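Local atomic coordinates of xylooligosaccharide oxidase (Myceliophthora thermophila, PDB entry 5L6G), a protein that oxidises the C1 hydroxyl of xylooligosaccharides and related sugars to lactones with a bicovalently bound FAD, passing the electrons to oxygen to form hydrogen peroxide. Residues His125-Gln130 and Phe225-Ala230; Ala213-Gly218 and Phe486-Ala491; Glu238-Trp243 and Ala277-Leu282; Ser387-Val392 and Ala400-Glu405. All blocks are in the same frame, centred on the assembly; numbering follows the deposited sequence.

Overall arrangement
Contacts 1 and 3 are antiparallel strand pairs in two different sheets, and strands 219-229 and 234-240 follow each other in the chain. Contact 1 is partly buried and belongs to the FAD-binding part. Contact 3 is buried, yet its centre lies about 24 Å from the centre of the chain. Contacts 2 and 4 join loops and rely on side chains and water instead of strand ladders. Contact 2 is wholly buried beside the FAD adenosine and ties together segments far apart in sequence. Contact 4 is local and partly buried, and one arginine dominates it. Contacts 2 and 3 lie on opposite sides of the chain's centre.

Contact 1 (His125-Gln130 and Phe225-Ala230); sequences HIATVQ and FKTFAA. With NAG (2-acetamido-2-deoxy-beta-D-glucopyranose), chain B.
Thr227 turns OG1 between its backbone N and carbonyl carbon (chi1 65°), which aims the hydroxyl at the carbonyl of His125. Val129 has CG1 anti to the backbone N (chi1 178°), leaving CG2 to meet the ring of Phe225. Thr227 OG1 donates to His125 O at 2.8 Å. The bond lies in the carbonyl plane, on a lone pair. The same OG1 is also hydrogen-bonded to Arg148, so this hydroxyl links the loop before strand 127-129 to strand 148-149. A water accepts from Thr227 N at 3.1 Å and gives a weak bond to His125 O.

Ala127 and Phe225 form an antiparallel hydrogen-bonded pair. Ala127 N donates to Phe225 O and Phe225 N to Ala127 O, both at 2.8 Å and both nearly straight. This pair joins strand 127-129 to strand 219-229 in the antiparallel sheet of the PCMH-type FAD-binding domain. The side chains of Ala127 and Phe225 share one sheet face. There Val129 CG2 lies 3.7 Å from Phe225 CD2. Phe150 stacks on the Phe225 ring, and helix 135-146 packs on Ala127 and Val129.

Ile126 is placed differently. Its side chain runs alongside that of Lys226 and points the same way, with Ile126 CD1 3.6 Å from Lys226 CG. The alkyl part of the lysine does the touching. Ile126 CA also makes a CA-H...O contact with Phe225 O at 3.4 Å. At the far end Gln130 NE2 gives a weak hydrogen bond of 3.3 Å to NAG O7, the acetyl oxygen of an N-acetylglucosamine.

Contact 2 (Ala213-Gly218 and Phe486-Ala491); sequences AGSNFG and FYYPQA. With FAD (flavin-adenine dinucleotide), chain D.
Ser215 OG meets the ring of Tyr488 at its edge, near the plane. The ring of Phe486 has the backbone of Gly218 over one face, with Phe486 CE2 3.3 Å from Gly218 CA. Over one face of the Tyr488 ring sits Ala491 N, and over the opposite face O3B of the FAD ribose, both offset toward the rim. Residues 488-491 form a type I beta turn, closed by Ala491 N to Tyr488 O. Facing it is the 3-10 segment 214-216, after helix 204-213. The contact thus joins the PCMH-type FAD-binding domain to the berberine-bridge-like C-terminal region, next to the adenosine of the cofactor.

Ser215 OG and Tyr488 OH are hydrogen-bonded at 2.6 Å, and either could be the donor. The serine torsion (chi1 50°) swings OG toward the phenol. His166 also bonds Ser215 OG and helps to place it. The backbone angles of Gly218 would jam a side chain against the preceding carbonyl O, which calls for glycine, and its CA fits against the ring of Phe486. Its N is buried without a partner.

Asn216 is held at both ends of its amide. Asn216 ND2 donates to Ala213 O at 3.0 Å, while OD1 accepts from the backbone N of Val492. The amide and the Tyr488 ring are 20° apart in plane. One water links Asn216 OD1 to Phe486 O. Another accepts from Asn216 ND2 at 3.1 Å, hydrogen-bonds Tyr488 OH and donates to Gln490 O at 2.8 Å.

Contact 3 (Glu238-Trp243 and Ala277-Leu282); sequences EINLPW and AFQTQL. With XYS (alpha-D-xylopyranose), chain K.
Ile239 and Leu282 pack side by side on the buried face of the strand pair, pointing the same way, with Ile239 CD1 3.9 Å from Leu282 CD1. Leu241 crosses Leu282, with CD1 near Leu282 CG and Thr280 CG2. That threonine methyl, Thr280 CG2, also lies 3.8 Å from Trp243 CE3. Helix 290-304 lies on this face and touches Ile239, Leu241 and Leu282. The strands are neighbours in the large antiparallel sheet of the protein. Ile239 and Leu282 form a hydrogen-bonded pair, with Ile239 N to Leu282 O at 2.8 Å and Leu282 N to Ile239 O at 2.7 Å. Leu241 N to Thr280 O continues the ladder.

The other face is polar but closely bonded. Asn240 and Gln281 are a non-hydrogen-bonded pair with their side chains alongside each other. Gln281 chi1 is 60°, which turns its amide toward Asn240. Gln281 NE2 donates to Asn240 OD1 at 2.8 Å, and the acceptor lies in the glutamine amide plane. Gln281 NE2 also donates to Glu238 OE1 at 3.2 Å, from above the carboxylate plane.

The loose part is the other end. Gln279 is exposed and approaches Asn240 OD1 with its amide. Water joins Leu241 O to Thr280 N, and a second water joins Trp243 O to Thr280 OG1. Ahead of strand 280-286, Ala277 O accepts from O2 of a bound alpha-xylose, which Lys370 also holds.

Gln281 OE1 accepts from Gln283, so the glutamine amide is fixed in its rotation. Its NE2 gives two hydrogens to the Glu238 carboxylate and the Asn240 amide, and a neutral amide bridges two acceptors of strand 234-240.

Contact 4 (Ser387-Val392 and Ala400-Glu405); sequences SAVTRV and AFRDPE
Phe401 adds little to the contact: its O is near Val389 CG1 and Thr390 CG2, and His407 lies edge-to-face with its ring. Arg402 follows and meets Val389 and Val392 with its guanidinium. The Arg402 chain bends at chi2 (-61°), which brings the guanidinium alongside 387-392. Arg402 NH1 donates to Val389 O at 3.0 Å, reaching it close to the guanidinium plane. Val392 lies over one face of the group, with Val392 CG2 3.5 Å from Arg402 NH1. Arg402 NH2 also makes a salt bridge to Asp181, a second partner for the guanidinium. Arg402 O and Val392 O share a water, at 2.6 Å and 2.7 Å.

Asp403 turns away from Thr390. Asp403 OD1 accepts from Glu405 N at 2.9 Å, which forms an Asx turn. Next comes Pro404, which packs on Thr390. Thr390 CB lies 3.4 Å from Pro404 CA, and Thr390 OG1 lies 3.5 Å from Pro404 CB.

Both segments belong to the long connection between strands 374-381 and 409-417, neighbours in the large antiparallel sheet. The contact folds this connection back on itself, and the Arg402-Asp181 salt bridge joins it to the FAD-binding PCMH-type domain.

Contact 1 (His125-Gln130 and Phe225-Ala230)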
# COMPACT_ATOMS: atom_id res chain seq x y z
N HIS A 125 19.91 -8.42 12.92
CA HIS A 125 18.66 -7.66 12.97
C HIS A 125 17.81 -7.86 11.71
O HIS A 125 17.02 -7.00 11.37
CB HIS A 125 18.92 -6.18 13.21
CG HIS A 125 19.96 -5.91 14.25
ND1 HIS A 125 19.85 -6.36 15.54
CD2 HIS A 125 21.13 -5.23 14.18
CE1 HIS A 125 20.91 -5.97 16.23
NE2 HIS A 125 21.70 -5.28 15.43
N ILE A 126 17.99 -8.99 11.04
CA ILE A 126 17.16 -9.34 9.89
C ILE A 126 15.93 -10.08 10.41
O ILE A 126 16.06 -11.03 11.18
CB ILE A 126 17.88 -10.28 8.89
CG1 ILE A 126 19.18 -9.66 8.39
CG2 ILE A 126 16.96 -10.64 7.73
CD1 ILE A 126 19.01 -8.44 7.53
N ALA A 127 14.75 -9.64 9.98
CA ALA A 127 13.52 -10.28 10.39
C ALA A 127 13.04 -11.22 9.31
O ALA A 127 12.91 -10.82 8.15
CB ALA A 127 12.44 -9.25 10.66
N THR A 128 12.76 -12.46 9.70
CA THR A 128 12.11 -13.40 8.79
C THR A 128 10.61 -13.36 9.03
O THR A 128 10.12 -13.66 10.13
CB THR A 128 12.70 -14.81 8.94
OG1 THR A 128 14.11 -14.75 8.72
CG2 THR A 128 12.07 -15.77 7.94
N VAL A 129 9.87 -13.00 7.99
CA VAL A 129 8.47 -12.67 8.15
C VAL A 129 7.64 -13.52 7.22
O VAL A 129 7.80 -13.47 6.01
CB VAL A 129 8.24 -11.20 7.81
CG1 VAL A 129 6.76 -10.86 7.93
CG2 VAL A 129 9.12 -10.31 8.69
N GLN A 130 6.74 -14.29 7.80
CA GLN A 130 5.81 -15.07 7.03
C GLN A 130 4.81 -14.16 6.33
O GLN A 130 4.48 -13.08 6.81
CB GLN A 130 5.12 -16.08 7.91
CG GLN A 130 6.05 -17.18 8.37
CD GLN A 130 5.32 -18.36 8.91
OE1 GLN A 130 4.57 -18.24 9.88
NE2 GLN A 130 5.54 -19.53 8.31
N PHE A 225 13.38 -9.11 6.01
CA PHE A 225 13.41 -7.68 6.05
C PHE A 225 14.62 -7.25 6.86
O PHE A 225 14.84 -7.75 7.96
CB PHE A 225 12.15 -7.14 6.73
CG PHE A 225 10.94 -7.11 5.84
CD1 PHE A 225 10.67 -6.00 5.05
CD2 PHE A 225 10.06 -8.16 5.82
CE1 PHE A 225 9.55 -5.96 4.23
CE2 PHE A 225 8.95 -8.14 5.00
CZ PHE A 225 8.69 -7.03 4.21
N LYS A 226 15.38 -6.31 6.32
CA LYS A 226 16.28 -5.51 7.14
C LYS A 226 15.44 -4.63 8.07
O LYS A 226 14.24 -4.38 7.84
CB LYS A 226 17.17 -4.64 6.26
CG LYS A 226 18.35 -5.39 5.67
CD LYS A 226 19.08 -4.59 4.59
CE LYS A 226 20.36 -5.31 4.17
NZ LYS A 226 20.94 -4.76 2.90
N THR A 227 16.09 -4.13 9.12
CA THR A 227 15.43 -3.26 10.07
C THR A 227 16.35 -2.11 10.45
O THR A 227 17.56 -2.20 10.29
CB THR A 227 15.04 -4.01 11.35
OG1 THR A 227 16.22 -4.45 12.05
CG2 THR A 227 14.15 -5.18 11.04
N PHE A 228 15.76 -1.06 10.99
CA PHE A 228 16.52 0.00 11.65
C PHE A 228 16.23 -0.04 13.14
O PHE A 228 15.23 -0.62 13.56
CB PHE A 228 16.23 1.38 11.05
CG PHE A 228 14.77 1.78 11.09
CD1 PHE A 228 14.25 2.44 12.20
CD2 PHE A 228 13.94 1.56 9.99
CE1 PHE A 228 12.92 2.84 12.22
CE2 PHE A 228 12.61 1.95 10.00
CZ PHE A 228 12.09 2.58 11.13
N ALA A 229 17.12 0.54 13.95
CA ALA A 229 16.85 0.68 15.38
C ALA A 229 15.69 1.66 15.54
O ALA A 229 15.75 2.78 15.04
CB ALA A 229 18.08 1.20 16.11
N ALA A 230 14.64 1.25 16.23
CA ALA A 230 13.49 2.13 16.43
C ALA A 230 13.92 3.36 17.23
O ALA A 230 14.61 3.22 18.23
CB ALA A 230 12.40 1.39 17.18
C1 NAG B . 5.07 -20.17 14.31
C2 NAG B . 4.70 -21.50 13.70
C3 NAG B . 4.19 -22.51 14.73
C4 NAG B . 5.05 -22.53 15.98
C5 NAG B . 5.30 -21.12 16.51
C6 NAG B . 6.37 -21.18 17.60
C7 NAG B . 3.91 -21.29 11.39
C8 NAG B . 2.74 -21.04 10.49
N2 NAG B . 3.68 -21.26 12.69
O3 NAG B . 4.22 -23.76 14.09
O4 NAG B . 4.39 -23.22 17.03
O5 NAG B . 5.81 -20.27 15.50
O6 NAG B . 6.86 -19.89 17.88
O7 NAG B . 5.00 -21.53 10.87
O HOH W 1 18.94 -5.28 9.47

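Contact 2 (Ala213-Gly218 and Phe486-Ala491)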
# COMPACT_ATOMS: atom_id res chain seq x y z
N ALA A 213 5.72 -4.78 -8.00
CA ALA A 213 4.66 -5.44 -8.76
C ALA A 213 4.51 -6.92 -8.40
O ALA A 213 4.04 -7.72 -9.21
CB ALA A 213 4.92 -5.27 -10.25
N GLY A 214 4.89 -7.27 -7.17
CA GLY A 214 5.05 -8.66 -6.75
C GLY A 214 3.84 -9.56 -6.79
O GLY A 214 3.97 -10.78 -6.80
N SER A 215 2.65 -8.99 -6.89
CA SER A 215 1.43 -9.78 -7.05
C SER A 215 1.37 -10.53 -8.37
O SER A 215 0.54 -11.41 -8.53
CB SER A 215 0.18 -8.88 -6.94
OG SER A 215 0.29 -7.74 -7.78
N ASN A 216 2.24 -10.18 -9.30
CA ASN A 216 2.15 -10.71 -10.65
C ASN A 216 3.08 -11.88 -10.94
O ASN A 216 2.96 -12.50 -11.99
CB ASN A 216 2.47 -9.60 -11.65
CG ASN A 216 1.42 -8.52 -11.66
OD1 ASN A 216 0.34 -8.74 -12.18
ND2 ASN A 216 1.73 -7.37 -11.07
N PHE A 217 4.01 -12.18 -10.03
CA PHE A 217 5.11 -13.08 -10.37
C PHE A 217 5.23 -14.39 -9.61
O PHE A 217 6.05 -15.22 -9.97
CB PHE A 217 6.43 -12.31 -10.31
CG PHE A 217 6.42 -11.13 -11.21
CD1 PHE A 217 6.63 -11.28 -12.56
CD2 PHE A 217 6.11 -9.87 -10.72
CE1 PHE A 217 6.58 -10.20 -13.41
CE2 PHE A 217 6.07 -8.79 -11.57
CZ PHE A 217 6.32 -8.95 -12.91
N GLY A 218 4.40 -14.59 -8.59
CA GLY A 218 4.47 -15.80 -7.78
C GLY A 218 3.87 -15.49 -6.43
O GLY A 218 3.37 -14.40 -6.21
N PHE A 486 -1.53 -16.36 -12.08
CA PHE A 486 -1.82 -15.39 -11.02
C PHE A 486 -2.63 -14.19 -11.50
O PHE A 486 -2.55 -13.11 -10.93
CB PHE A 486 -0.50 -14.94 -10.38
CG PHE A 486 0.28 -16.07 -9.80
CD1 PHE A 486 -0.26 -16.86 -8.78
CD2 PHE A 486 1.56 -16.36 -10.24
CE1 PHE A 486 0.46 -17.91 -8.22
CE2 PHE A 486 2.28 -17.41 -9.70
CZ PHE A 486 1.73 -18.18 -8.68
N TYR A 487 -3.46 -14.42 -12.51
CA TYR A 487 -4.24 -13.38 -13.14
C TYR A 487 -5.17 -12.71 -12.16
O TYR A 487 -5.75 -13.35 -11.30
CB TYR A 487 -5.08 -13.99 -14.29
CG TYR A 487 -6.08 -13.00 -14.84
CD1 TYR A 487 -5.69 -12.06 -15.77
CD2 TYR A 487 -7.39 -12.96 -14.35
CE1 TYR A 487 -6.58 -11.13 -16.25
CE2 TYR A 487 -8.29 -12.03 -14.84
CZ TYR A 487 -7.88 -11.10 -15.77
OH TYR A 487 -8.74 -10.15 -16.27
N TYR A 488 -5.28 -11.39 -12.29
CA TYR A 488 -6.38 -10.64 -11.76
C TYR A 488 -6.61 -9.51 -12.75
O TYR A 488 -5.79 -9.31 -13.63
CB TYR A 488 -6.15 -10.16 -10.34
CG TYR A 488 -4.94 -9.29 -10.11
CD1 TYR A 488 -3.69 -9.85 -9.89
CD2 TYR A 488 -5.07 -7.93 -10.03
CE1 TYR A 488 -2.57 -9.06 -9.61
CE2 TYR A 488 -3.96 -7.13 -9.77
CZ TYR A 488 -2.72 -7.70 -9.56
OH TYR A 488 -1.65 -6.86 -9.27
N PRO A 489 -7.75 -8.80 -12.65
CA PRO A 489 -8.13 -7.90 -13.75
C PRO A 489 -7.20 -6.72 -14.03
O PRO A 489 -7.28 -6.13 -15.09
CB PRO A 489 -9.52 -7.43 -13.32
CG PRO A 489 -10.06 -8.62 -12.58
CD PRO A 489 -8.89 -9.05 -11.75
N GLN A 490 -6.31 -6.40 -13.09
CA GLN A 490 -5.27 -5.41 -13.34
C GLN A 490 -3.86 -5.98 -13.28
O GLN A 490 -2.90 -5.25 -13.03
CB GLN A 490 -5.43 -4.22 -12.41
CG GLN A 490 -6.76 -3.51 -12.63
CD GLN A 490 -6.94 -2.30 -11.75
OE1 GLN A 490 -6.31 -2.18 -10.70
NE2 GLN A 490 -7.81 -1.39 -12.16
N ALA A 491 -3.73 -7.28 -13.54
CA ALA A 491 -2.42 -7.91 -13.61
C ALA A 491 -1.65 -7.45 -14.84
O ALA A 491 -2.22 -7.17 -15.91
CB ALA A 491 -2.51 -9.42 -13.60
PA FAD D . -4.30 -8.53 -0.09
O1A FAD D . -4.17 -9.82 0.68
O2A FAD D . -5.68 -8.15 -0.53
O5B FAD D . -3.25 -8.49 -1.26
C5B FAD D . -3.10 -7.39 -2.16
C4B FAD D . -2.43 -7.85 -3.43
O4B FAD D . -1.14 -8.39 -3.12
C3B FAD D . -3.20 -8.96 -4.14
O3B FAD D . -2.98 -8.86 -5.53
C2B FAD D . -2.55 -10.21 -3.62
O2B FAD D . -2.75 -11.35 -4.46
C1B FAD D . -1.11 -9.77 -3.50
N9A FAD D . -0.41 -10.57 -2.49
C8A FAD D . -0.72 -10.74 -1.21
N7A FAD D . 0.16 -11.57 -0.61
C5A FAD D . 1.05 -11.89 -1.54
C6A FAD D . 2.23 -12.75 -1.59
N6A FAD D . 2.59 -13.36 -0.44
N1A FAD D . 2.87 -12.88 -2.77
C2A FAD D . 2.50 -12.24 -3.88
N3A FAD D . 1.41 -11.42 -3.91
C4A FAD D . 0.68 -11.24 -2.78
N1 FAD D . -1.09 1.46 2.04
C2 FAD D . -0.03 2.30 2.23
O2 FAD D . 0.85 2.38 1.33
N3 FAD D . 0.09 3.01 3.37
C4 FAD D . -0.80 2.93 4.39
O4 FAD D . -0.70 3.59 5.46
C4X FAD D . -1.98 2.05 4.25
N5 FAD D . -2.93 1.90 5.22
C5X FAD D . -4.01 1.05 5.09
C6 FAD D . -4.97 0.89 6.10
C7 FAD D . -6.06 0.02 5.91
C7M FAD D . -7.08 -0.11 7.01
C8 FAD D . -6.19 -0.79 4.64
C8M FAD D . -7.31 -1.80 4.44
C9 FAD D . -5.22 -0.62 3.66
C9A FAD D . -4.14 0.27 3.82
N10 FAD D . -3.16 0.47 2.82
C10 FAD D . -2.07 1.32 2.98
C1' FAD D . -3.21 -0.24 1.55
C2' FAD D . -2.43 -1.51 1.57
O2' FAD D . -1.05 -1.17 1.44
C3' FAD D . -2.86 -2.29 0.33
O3' FAD D . -4.27 -2.53 0.34
C4' FAD D . -2.11 -3.63 0.32
O4' FAD D . -1.91 -4.03 -1.04
C5' FAD D . -2.88 -4.65 1.11
O5' FAD D . -2.04 -5.76 1.42
P FAD D . -2.74 -7.08 1.94
O1P FAD D . -1.76 -8.21 2.02
O2P FAD D . -3.54 -6.78 3.16
O3P FAD D . -3.87 -7.28 0.82
O HOH W 2 -2.18 -12.42 -7.58
O HOH W 3 -0.64 -5.32 -11.33
O HOH W 4 -0.70 -11.61 -12.15

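Contact 3 (Glu238-Trp243 and Ala277-Leu282)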
# COMPACT_ATOMS: atom_id res chain seq x y z
N GLU A 238 -0.27 18.08 14.60
CA GLU A 238 -1.20 18.49 13.59
C GLU A 238 -1.06 19.98 13.32
O GLU A 238 -0.64 20.75 14.20
CB GLU A 238 -2.61 18.16 14.06
CG GLU A 238 -2.91 16.69 13.98
CD GLU A 238 -4.06 16.22 14.85
OE1 GLU A 238 -4.93 17.03 15.25
OE2 GLU A 238 -4.09 14.99 15.10
N ILE A 239 -1.39 20.37 12.10
CA ILE A 239 -1.47 21.79 11.75
C ILE A 239 -2.75 21.94 10.97
O ILE A 239 -2.83 21.47 9.83
CB ILE A 239 -0.29 22.27 10.89
CG1 ILE A 239 1.05 21.99 11.58
CG2 ILE A 239 -0.46 23.75 10.56
CD1 ILE A 239 2.25 22.04 10.66
N ASN A 240 -3.73 22.60 11.58
CA ASN A 240 -4.99 22.83 10.91
C ASN A 240 -4.83 23.88 9.83
O ASN A 240 -4.14 24.88 10.04
CB ASN A 240 -6.08 23.24 11.91
CG ASN A 240 -6.54 22.07 12.76
OD1 ASN A 240 -6.70 20.96 12.26
ND2 ASN A 240 -6.76 22.32 14.04
N LEU A 241 -5.44 23.63 8.68
CA LEU A 241 -5.29 24.49 7.52
C LEU A 241 -6.63 25.12 7.19
O LEU A 241 -7.63 24.41 7.16
CB LEU A 241 -4.81 23.68 6.33
CG LEU A 241 -3.46 22.99 6.47
CD1 LEU A 241 -3.25 22.00 5.33
CD2 LEU A 241 -2.36 24.04 6.53
N PRO A 242 -6.64 26.43 6.90
CA PRO A 242 -7.88 27.14 6.63
C PRO A 242 -8.34 26.97 5.19
O PRO A 242 -8.58 27.95 4.49
CB PRO A 242 -7.51 28.59 6.90
CG PRO A 242 -6.09 28.65 6.47
CD PRO A 242 -5.50 27.37 6.95
N TRP A 243 -8.50 25.72 4.77
CA TRP A 243 -8.74 25.44 3.36
C TRP A 243 -10.25 25.37 3.07
O TRP A 243 -10.79 24.34 2.70
CB TRP A 243 -7.99 24.18 2.95
CG TRP A 243 -6.50 24.38 2.81
CD1 TRP A 243 -5.74 25.42 3.29
CD2 TRP A 243 -5.59 23.49 2.17
NE1 TRP A 243 -4.43 25.24 2.95
CE2 TRP A 243 -4.30 24.06 2.27
CE3 TRP A 243 -5.74 22.27 1.49
CZ2 TRP A 243 -3.17 23.45 1.74
CZ3 TRP A 243 -4.61 21.66 0.96
CH2 TRP A 243 -3.34 22.26 1.09
N ALA A 277 -14.57 16.91 4.35
CA ALA A 277 -15.48 18.04 4.16
C ALA A 277 -15.49 19.02 5.32
O ALA A 277 -15.98 20.16 5.15
CB ALA A 277 -16.90 17.56 3.92
N PHE A 278 -15.04 18.56 6.49
CA PHE A 278 -15.24 19.27 7.76
C PHE A 278 -13.96 19.77 8.41
O PHE A 278 -14.01 20.64 9.28
CB PHE A 278 -16.03 18.36 8.71
CG PHE A 278 -17.14 17.63 8.00
CD1 PHE A 278 -18.25 18.32 7.56
CD2 PHE A 278 -17.03 16.29 7.70
CE1 PHE A 278 -19.28 17.66 6.87
CE2 PHE A 278 -18.05 15.63 7.02
CZ PHE A 278 -19.17 16.32 6.61
N GLN A 279 -12.81 19.26 7.97
CA GLN A 279 -11.54 19.79 8.46
C GLN A 279 -10.42 19.39 7.50
O GLN A 279 -10.52 18.36 6.83
CB GLN A 279 -11.23 19.27 9.87
CG GLN A 279 -9.91 19.79 10.43
CD GLN A 279 -9.87 19.80 11.94
OE1 GLN A 279 -10.14 20.82 12.57
NE2 GLN A 279 -9.56 18.66 12.53
N THR A 280 -9.40 20.24 7.41
CA THR A 280 -8.18 19.94 6.68
C THR A 280 -7.00 20.23 7.59
O THR A 280 -6.97 21.25 8.27
CB THR A 280 -8.06 20.78 5.40
OG1 THR A 280 -9.19 20.51 4.54
CG2 THR A 280 -6.76 20.41 4.65
N GLN A 281 -6.04 19.32 7.64
CA GLN A 281 -4.89 19.57 8.50
C GLN A 281 -3.71 18.77 8.00
O GLN A 281 -3.88 17.75 7.32
CB GLN A 281 -5.20 19.17 9.94
CG GLN A 281 -5.58 17.71 10.11
CD GLN A 281 -5.76 17.28 11.55
OE1 GLN A 281 -5.63 16.10 11.86
NE2 GLN A 281 -6.04 18.22 12.44
N LEU A 282 -2.51 19.28 8.32
CA LEU A 282 -1.33 18.47 8.20
C LEU A 282 -1.30 17.60 9.43
O LEU A 282 -1.68 18.05 10.51
CB LEU A 282 -0.08 19.33 8.12
CG LEU A 282 0.04 20.13 6.83
CD1 LEU A 282 0.76 21.43 7.10
CD2 LEU A 282 0.74 19.32 5.77
C1 XYS K . -19.30 20.97 5.01
C2 XYS K . -18.88 21.39 3.60
C3 XYS K . -19.87 22.40 3.01
C4 XYS K . -21.24 21.73 3.03
C5 XYS K . -21.61 21.44 4.48
O1 XYS K . -19.13 22.09 5.86
O2 XYS K . -17.57 21.94 3.63
O3 XYS K . -19.49 22.79 1.69
O4 XYS K . -22.23 22.55 2.43
O5 XYS K . -20.67 20.53 5.05
O HOH W 5 -9.52 22.91 8.60
O HOH W 6 -11.17 22.06 4.53

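Contact 4 (Ser387-Val392 and Ala400-Glu405)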
# COMPACT_ATOMS: atom_id res chain seq x y z
N SER A 387 13.71 13.15 0.97
CA SER A 387 12.93 11.94 1.09
C SER A 387 13.77 10.68 0.85
O SER A 387 14.48 10.56 -0.16
CB SER A 387 11.76 11.98 0.11
OG SER A 387 11.08 10.73 0.10
N ALA A 388 13.69 9.74 1.79
CA ALA A 388 14.31 8.45 1.60
C ALA A 388 13.63 7.67 0.47
O ALA A 388 14.28 6.89 -0.23
CB ALA A 388 14.26 7.65 2.91
N VAL A 389 12.33 7.92 0.26
CA VAL A 389 11.59 7.21 -0.79
C VAL A 389 12.21 7.47 -2.15
O VAL A 389 12.50 6.54 -2.90
CB VAL A 389 10.10 7.61 -0.82
CG1 VAL A 389 9.40 6.98 -2.03
CG2 VAL A 389 9.40 7.18 0.47
N THR A 390 12.46 8.74 -2.45
CA THR A 390 12.94 9.13 -3.75
C THR A 390 14.48 9.25 -3.82
O THR A 390 15.02 9.82 -4.76
CB THR A 390 12.25 10.44 -4.18
OG1 THR A 390 12.36 11.40 -3.12
CG2 THR A 390 10.79 10.22 -4.47
N ARG A 391 15.18 8.70 -2.83
CA ARG A 391 16.62 8.51 -2.92
C ARG A 391 16.97 7.11 -3.42
O ARG A 391 18.11 6.84 -3.77
CB ARG A 391 17.29 8.74 -1.56
CG ARG A 391 17.54 10.21 -1.30
CD ARG A 391 18.08 10.47 0.09
NE ARG A 391 18.38 11.89 0.26
CZ ARG A 391 18.51 12.52 1.42
NH1 ARG A 391 18.34 11.87 2.57
NH2 ARG A 391 18.81 13.81 1.44
N VAL A 392 16.00 6.21 -3.45
CA VAL A 392 16.22 4.90 -4.03
C VAL A 392 16.49 5.10 -5.52
O VAL A 392 15.70 5.78 -6.20
CB VAL A 392 15.00 3.97 -3.83
CG1 VAL A 392 15.12 2.72 -4.70
CG2 VAL A 392 14.84 3.59 -2.37
N ALA A 400 7.66 2.40 -9.38
CA ALA A 400 7.97 3.35 -10.45
C ALA A 400 8.32 4.76 -10.00
O ALA A 400 8.85 5.55 -10.77
CB ALA A 400 6.80 3.42 -11.44
N PHE A 401 7.99 5.09 -8.77
CA PHE A 401 7.89 6.49 -8.38
C PHE A 401 9.01 6.91 -7.43
O PHE A 401 8.78 7.09 -6.24
CB PHE A 401 6.50 6.74 -7.82
CG PHE A 401 5.41 6.25 -8.73
CD1 PHE A 401 5.25 6.81 -9.98
CD2 PHE A 401 4.57 5.25 -8.35
CE1 PHE A 401 4.26 6.35 -10.84
CE2 PHE A 401 3.57 4.79 -9.20
CZ PHE A 401 3.42 5.34 -10.44
N ARG A 402 10.19 7.08 -8.00
CA ARG A 402 11.41 7.35 -7.25
C ARG A 402 12.13 8.66 -7.52
O ARG A 402 13.15 8.93 -6.91
CB ARG A 402 12.40 6.22 -7.54
CG ARG A 402 11.88 4.88 -7.13
CD ARG A 402 11.62 4.80 -5.63
NE ARG A 402 11.47 3.40 -5.21
CZ ARG A 402 11.37 2.96 -3.96
NH1 ARG A 402 11.43 3.78 -2.90
NH2 ARG A 402 11.24 1.66 -3.75
N ASP A 403 11.64 9.44 -8.48
CA ASP A 403 12.22 10.74 -8.81
C ASP A 403 11.86 11.78 -7.75
O ASP A 403 10.70 12.06 -7.54
CB ASP A 403 11.74 11.20 -10.18
CG ASP A 403 12.53 12.37 -10.69
OD1 ASP A 403 12.41 13.47 -10.12
OD2 ASP A 403 13.31 12.17 -11.64
N PRO A 404 12.88 12.38 -7.12
CA PRO A 404 12.59 13.29 -6.00
C PRO A 404 11.84 14.59 -6.39
O PRO A 404 11.24 15.23 -5.52
CB PRO A 404 13.97 13.58 -5.39
CG PRO A 404 14.98 13.18 -6.42
CD PRO A 404 14.32 12.25 -7.39
N GLU A 405 11.88 14.97 -7.67
CA GLU A 405 11.10 16.12 -8.13
C GLU A 405 9.81 15.74 -8.89
O GLU A 405 8.76 16.38 -8.73
CB GLU A 405 12.00 17.06 -8.95
CG GLU A 405 12.99 17.84 -8.10
CD GLU A 405 14.17 17.02 -7.61
OE1 GLU A 405 14.89 16.46 -8.46
OE2 GLU A 405 14.41 16.96 -6.37
O HOH W 7 15.63 8.27 -7.30